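Local coordinates for protein porin (Pseudomonas aeruginosa, PDB 3T24) that probably forms a beta-barrel channel of the OprD family that lets small carboxylate-bearing substrates cross the bacterial outer membrane, at residues A[158-163]-A[169-174]; A[220-225]-A[292-297]. All coordinates share one frame; numbering follows the deposited sequence.

Contact 1: residues A[158-163]-A[169-174]; sequences KKVNQR and EDMTIT. With SO4 (sulfate ion), chain F.
Bends at chi2 (-82°), chi3 and chi4 curl K159 back over the E169-D170 peptide, bringing CE, and behind it NZ, to the D170 carboxylate. NZ of K159 lies 3.6 Å from OD1 of D170, a loose salt bridge, and the lysine crosses the acid at a slant, with CE and not NZ nearest OD1. One residue on, V160 puts CG1 between its backbone N and carbonyl carbon (chi1 57°), which lays this methyl against M171, with V160 CG1 to M171 CG 3.7 Å. The methionine's far end reaches the backbone of the strand, M171 CE lying 3.6 Å from the carbonyl carbon C of K158. The backbones of V160 and E169 form a single antiparallel hydrogen-bonded pair: V160 N to E169 O and E169 N to V160 O are each 2.9 Å. At the far end R163 offers the edge of its guanidinium to a sulfate ion, probably from the crystallisation liquor; O4 sits in the fork, 2.6 Å from both NH1 and NH2 of R163. R131, R391 and S130 complete this anion site, consistent with a channel for carboxylates. The contact sits at the end of strand 150-161, where K158 and K159 make a classic beta bulge opposite Q138, while V160 and M171 both pack on F137 of strand 136-138.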
loop_
_atom_site.group_PDB
_atom_site.type_symbol
_atom_site.label_atom_id
_atom_site.label_comp_id
_atom_site.label_asym_id
_atom_site.label_seq_id
_atom_site.Cartn_x
_atom_site.Cartn_y
_atom_site.Cartn_z
ATOM N N LYS A 158 7.085 10.092 13.145
ATOM C CA LYS A 158 7.204 11.531 13.343
ATOM C C LYS A 158 7.266 12.310 12.035
ATOM O O LYS A 158 6.969 13.500 12.000
ATOM C CB LYS A 158 8.456 11.845 14.174
ATOM C CG LYS A 158 8.418 11.290 15.575
ATOM C CD LYS A 158 9.770 11.476 16.279
ATOM C CE LYS A 158 9.712 10.975 17.724
ATOM N NZ LYS A 158 11.058 10.904 18.373
ATOM N N LYS A 159 7.657 11.624 10.970
ATOM C CA LYS A 159 8.044 12.265 9.721
ATOM C C LYS A 159 7.835 11.279 8.599
ATOM O O LYS A 159 7.939 10.061 8.798
ATOM C CB LYS A 159 9.531 12.622 9.752
ATOM C CG LYS A 159 9.897 13.776 10.642
ATOM C CD LYS A 159 9.629 15.036 9.888
ATOM C CE LYS A 159 8.918 16.040 10.744
ATOM N NZ LYS A 159 9.855 16.628 11.715
ATOM N N VAL A 160 7.556 11.808 7.417
ATOM C CA VAL A 160 7.364 10.983 6.253
ATOM C C VAL A 160 8.291 11.478 5.165
ATOM O O VAL A 160 8.589 12.684 5.072
ATOM C CB VAL A 160 5.897 11.000 5.774
ATOM C CG1 VAL A 160 5.451 12.420 5.492
ATOM C CG2 VAL A 160 5.726 10.102 4.556
ATOM N N ASN A 161 8.801 10.539 4.381
ATOM C CA ASN A 161 9.638 10.873 3.243
ATOM C C ASN A 161 8.911 10.309 2.064
ATOM O O ASN A 161 8.913 9.085 1.845
ATOM C CB ASN A 161 11.049 10.280 3.354
ATOM C CG ASN A 161 11.962 10.705 2.187
ATOM O OD1 ASN A 161 11.557 10.666 1.020
ATOM N ND2 ASN A 161 13.191 11.126 2.507
ATOM N N GLN A 162 8.250 11.202 1.337
ATOM C CA GLN A 162 7.400 10.794 0.239
ATOM C C GLN A 162 8.255 10.216 -0.882
ATOM O O GLN A 162 9.450 10.488 -0.981
ATOM C CB GLN A 162 6.575 11.976 -0.264
ATOM C CG GLN A 162 5.744 12.670 0.809
ATOM C CD GLN A 162 4.586 11.812 1.321
ATOM O OE1 GLN A 162 4.527 10.614 1.059
ATOM N NE2 GLN A 162 3.657 12.434 2.056
ATOM N N ARG A 163 7.629 9.417 -1.726
ATOM C CA ARG A 163 8.320 8.704 -2.793
ATOM C C ARG A 163 9.089 9.600 -3.782
ATOM O O ARG A 163 10.110 9.199 -4.330
ATOM C CB ARG A 163 7.280 7.899 -3.550
ATOM C CG ARG A 163 6.147 8.768 -4.073
ATOM C CD ARG A 163 5.147 7.931 -4.804
ATOM N NE ARG A 163 4.032 8.709 -5.343
ATOM C CZ ARG A 163 2.892 8.156 -5.744
ATOM N NH1 ARG A 163 2.752 6.842 -5.638
ATOM N NH2 ARG A 163 1.887 8.900 -6.226
ATOM N N GLU A 169 9.356 15.179 6.271
ATOM C CA GLU A 169 8.444 16.279 6.523
ATOM C C GLU A 169 7.246 15.832 7.382
ATOM O O GLU A 169 6.957 14.633 7.500
ATOM C CB GLU A 169 7.982 16.892 5.186
ATOM C CG GLU A 169 6.978 16.006 4.415
ATOM C CD GLU A 169 6.577 16.565 3.037
ATOM O OE1 GLU A 169 5.379 16.504 2.703
ATOM O OE2 GLU A 169 7.452 17.046 2.282
ATOM N N ASP A 170 6.562 16.798 7.989
ATOM C CA ASP A 170 5.358 16.492 8.767
ATOM C C ASP A 170 4.298 15.831 7.885
ATOM O O ASP A 170 4.208 16.107 6.692
ATOM C CB ASP A 170 4.776 17.745 9.439
ATOM C CG ASP A 170 5.629 18.250 10.594
ATOM O OD1 ASP A 170 6.403 17.469 11.187
ATOM O OD2 ASP A 170 5.523 19.448 10.918
ATOM N N MET A 171 3.502 14.963 8.488
ATOM C CA MET A 171 2.452 14.243 7.783
ATOM C C MET A 171 1.152 15.045 7.628
ATOM O O MET A 171 0.898 16.017 8.350
ATOM C CB MET A 171 2.162 12.930 8.507
ATOM C CG MET A 171 3.332 11.959 8.465
ATOM S SD MET A 171 3.177 10.619 9.667
ATOM C CE MET A 171 3.906 11.431 11.084
ATOM N N THR A 172 0.330 14.633 6.674
ATOM C CA THR A 172 -0.996 15.206 6.563
ATOM C C THR A 172 -1.958 14.090 6.223
ATOM O O THR A 172 -1.586 12.916 6.190
ATOM C CB THR A 172 -1.116 16.329 5.485
ATOM O OG1 THR A 172 -0.695 15.845 4.207
ATOM C CG2 THR A 172 -0.288 17.560 5.838
ATOM N N ILE A 173 -3.199 14.472 5.953
ATOM C CA ILE A 173 -4.223 13.505 5.633
ATOM C C ILE A 173 -4.484 13.541 4.132
ATOM O O ILE A 173 -4.332 14.572 3.481
ATOM C CB ILE A 173 -5.519 13.812 6.403
ATOM C CG1 ILE A 173 -6.390 12.559 6.486
ATOM C CG2 ILE A 173 -6.286 15.012 5.735
ATOM C CD1 ILE A 173 -7.681 12.763 7.267
ATOM N N THR A 174 -4.853 12.413 3.564
ATOM C CA THR A 174 -5.277 12.425 2.173
ATOM C C THR A 174 -6.564 13.234 2.037
ATOM O O THR A 174 -7.545 12.970 2.729
ATOM C CB THR A 174 -5.517 11.013 1.677
ATOM O OG1 THR A 174 -4.368 10.208 1.991
ATOM C CG2 THR A 174 -5.776 11.015 0.140
HETATM S S SO4 F . -0.031 5.890 -7.254
HETATM O O1 SO4 F . -0.884 4.884 -6.627
HETATM O O2 SO4 F . 1.222 5.295 -7.709
HETATM O O3 SO4 F . -0.663 6.481 -8.427
HETATM O O4 SO4 F . 0.234 6.927 -6.254
#

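Contact 2: residues A[220-225]-A[292-297]; sequences QHYLGL and DPYLVN
The hydroxyl of Y222 carries almost the whole encounter, reaching inward from strand 218-230 to the carbonyl of Y294. Y222 OH donates to Y294 O at 2.5 Å, a very short bond whose exact length deserves caution at this resolution. The groups around that point are closely packed. The phenol carbon CZ of Y222 lies 3.9 Å from CD2 of Y294, and a methyl of L295, CD2, closes in to 4.0 Å from OH of Y222. Y294 swings its ring beside the phenol by turning CG away from its own nitrogen (chi1 -169°), yet the two rings do not stack: their centroids are 5.7 Å apart and their planes meet at 55°. Away from this knot the segments separate quickly. Even the nearest alpha carbons, those of Y222 and Y294, stay 9.8 Å apart, and one tyrosine side chain spans the gap. L223 and G224 touch a bound detergent molecule, whereas Y294 remains partly exposed and has R242 against its ring in a cation-pi contact. Y294 is the centre of an inverse gamma turn, closed by a weak bond from L295 N to P293 O. Its own carbonyl oxygen is satisfied by a hydroxyl from the strand. Between the two segments the polar link is this one bond; Q220, on the same strand, also bonds to A286 O, so the wall grips loop 281-309 by its backbone carbonyls at two points.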
loop_
_atom_site.group_PDB
_atom_site.type_symbol
_atom_site.label_atom_id
_atom_site.label_comp_id
_atom_site.label_asym_id
_atom_site.label_seq_id
_atom_site.Cartn_x
_atom_site.Cartn_y
_atom_site.Cartn_z
ATOM N N GLN A 220 -8.510 6.210 14.436
ATOM C CA GLN A 220 -9.112 5.164 13.641
ATOM C C GLN A 220 -8.950 3.830 14.354
ATOM O O GLN A 220 -7.875 3.525 14.882
ATOM C CB GLN A 220 -8.445 5.122 12.277
ATOM C CG GLN A 220 -9.007 4.093 11.303
ATOM C CD GLN A 220 -8.324 4.196 9.950
ATOM O OE1 GLN A 220 -7.326 3.523 9.696
ATOM N NE2 GLN A 220 -8.838 5.073 9.090
ATOM N N HIS A 221 -10.039 3.064 14.384
ATOM C CA HIS A 221 -10.036 1.690 14.870
ATOM C C HIS A 221 -10.318 0.809 13.665
ATOM O O HIS A 221 -11.295 1.032 12.940
ATOM C CB HIS A 221 -11.117 1.479 15.945
ATOM C CG HIS A 221 -10.919 2.332 17.161
ATOM N ND1 HIS A 221 -10.490 1.821 18.366
ATOM C CD2 HIS A 221 -11.055 3.667 17.343
ATOM C CE1 HIS A 221 -10.381 2.803 19.246
ATOM N NE2 HIS A 221 -10.723 3.930 18.651
ATOM N N TYR A 222 -9.445 -0.161 13.430
ATOM C CA TYR A 222 -9.600 -1.048 12.296
ATOM C C TYR A 222 -9.804 -2.463 12.797
ATOM O O TYR A 222 -8.973 -2.982 13.539
ATOM C CB TYR A 222 -8.356 -1.001 11.404
ATOM C CG TYR A 222 -8.687 -1.074 9.946
ATOM C CD1 TYR A 222 -8.516 0.042 9.112
ATOM C CD2 TYR A 222 -9.188 -2.243 9.392
ATOM C CE1 TYR A 222 -8.834 -0.012 7.767
ATOM C CE2 TYR A 222 -9.523 -2.304 8.048
ATOM C CZ TYR A 222 -9.348 -1.184 7.238
ATOM O OH TYR A 222 -9.675 -1.249 5.902
ATOM N N LEU A 223 -10.897 -3.098 12.401
ATOM C CA LEU A 223 -11.091 -4.500 12.751
ATOM C C LEU A 223 -10.968 -5.365 11.513
ATOM O O LEU A 223 -11.417 -4.991 10.440
ATOM C CB LEU A 223 -12.441 -4.734 13.418
ATOM C CG LEU A 223 -12.633 -4.339 14.883
ATOM C CD1 LEU A 223 -12.572 -2.838 15.041
ATOM C CD2 LEU A 223 -13.974 -4.857 15.386
ATOM N N GLY A 224 -10.340 -6.517 11.666
ATOM C CA GLY A 224 -10.168 -7.428 10.558
ATOM C C GLY A 224 -10.447 -8.863 10.941
ATOM O O GLY A 224 -10.331 -9.253 12.111
ATOM N N LEU A 225 -10.827 -9.642 9.936
ATOM C CA LEU A 225 -11.127 -11.055 10.079
ATOM C C LEU A 225 -10.729 -11.649 8.746
ATOM O O LEU A 225 -11.250 -11.254 7.713
ATOM C CB LEU A 225 -12.626 -11.252 10.339
ATOM C CG LEU A 225 -13.383 -12.595 10.338
ATOM C CD1 LEU A 225 -12.985 -13.527 9.173
ATOM C CD2 LEU A 225 -13.283 -13.323 11.687
ATOM N N ASP A 292 -1.012 4.361 0.964
ATOM C CA ASP A 292 -2.136 3.634 0.379
ATOM C C ASP A 292 -3.194 3.348 1.434
ATOM O O ASP A 292 -2.865 2.959 2.574
ATOM C CB ASP A 292 -1.688 2.266 -0.142
ATOM C CG ASP A 292 -0.705 2.359 -1.294
ATOM O OD1 ASP A 292 -0.503 3.468 -1.818
ATOM O OD2 ASP A 292 -0.120 1.308 -1.664
ATOM N N PRO A 293 -4.473 3.455 1.052
ATOM C CA PRO A 293 -5.475 3.122 2.055
ATOM C C PRO A 293 -5.641 1.630 2.023
ATOM O O PRO A 293 -5.686 1.042 0.957
ATOM C CB PRO A 293 -6.740 3.786 1.508
ATOM C CG PRO A 293 -6.586 3.635 0.016
ATOM C CD PRO A 293 -5.076 3.649 -0.278
ATOM N N TYR A 294 -5.751 1.021 3.187
ATOM C CA TYR A 294 -6.006 -0.386 3.244
ATOM C C TYR A 294 -7.485 -0.652 2.976
ATOM O O TYR A 294 -8.262 -0.822 3.903
ATOM C CB TYR A 294 -5.587 -0.885 4.621
ATOM C CG TYR A 294 -5.558 -2.379 4.746
ATOM C CD1 TYR A 294 -4.786 -3.160 3.877
ATOM C CD2 TYR A 294 -6.278 -3.021 5.755
ATOM C CE1 TYR A 294 -4.757 -4.554 4.001
ATOM C CE2 TYR A 294 -6.244 -4.406 5.891
ATOM C CZ TYR A 294 -5.489 -5.165 5.017
ATOM O OH TYR A 294 -5.482 -6.538 5.163
ATOM N N LEU A 295 -7.861 -0.691 1.699
ATOM C CA LEU A 295 -9.257 -0.877 1.279
ATOM C C LEU A 295 -9.327 -1.858 0.108
ATOM O O LEU A 295 -8.556 -1.755 -0.838
ATOM C CB LEU A 295 -9.871 0.474 0.843
ATOM C CG LEU A 295 -9.980 1.576 1.911
ATOM C CD1 LEU A 295 -10.317 2.946 1.302
ATOM C CD2 LEU A 295 -10.988 1.195 3.013
ATOM N N VAL A 296 -10.269 -2.789 0.140
ATOM C CA VAL A 296 -10.322 -3.815 -0.898
ATOM C C VAL A 296 -10.565 -3.275 -2.307
ATOM O O VAL A 296 -10.186 -3.911 -3.278
ATOM C CB VAL A 296 -11.382 -4.919 -0.601
ATOM C CG1 VAL A 296 -11.014 -5.688 0.646
ATOM C CG2 VAL A 296 -12.818 -4.319 -0.512
ATOM N N ASN A 297 -11.215 -2.124 -2.435
ATOM C CA ASN A 297 -11.466 -1.577 -3.774
ATOM C C ASN A 297 -10.560 -0.428 -4.163
ATOM O O ASN A 297 -10.794 0.258 -5.155
ATOM C CB ASN A 297 -12.922 -1.186 -3.946
ATOM C CG ASN A 297 -13.829 -2.380 -3.944
ATOM O OD1 ASN A 297 -13.370 -3.524 -4.120
ATOM N ND2 ASN A 297 -15.135 -2.136 -3.747
#

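Overall arrangement
Contact 1 lies nearer the surface and is local: 158-163 ends its strand and pairs briefly with 169-174 a few residues later, through backbone bonds, a valine-methionine contact and a lysine-aspartate pair on the more exposed side. Contact 2 is buried and long in sequence; its segments, on wall strand 218-230 and in loop 281-309, meet through one tyrosine hydroxyl, with no backbone pairing. The centres of contact 1 and contact 2 are about 19 Å apart, and the two do not touch. Common neighbours connect them: N128 bonds to both R163 and D292, and N289, in the loop that carries 292-297, bonds to Q162 and T172. Through these neighbours the loops carrying 169-174 and 292-297 meet.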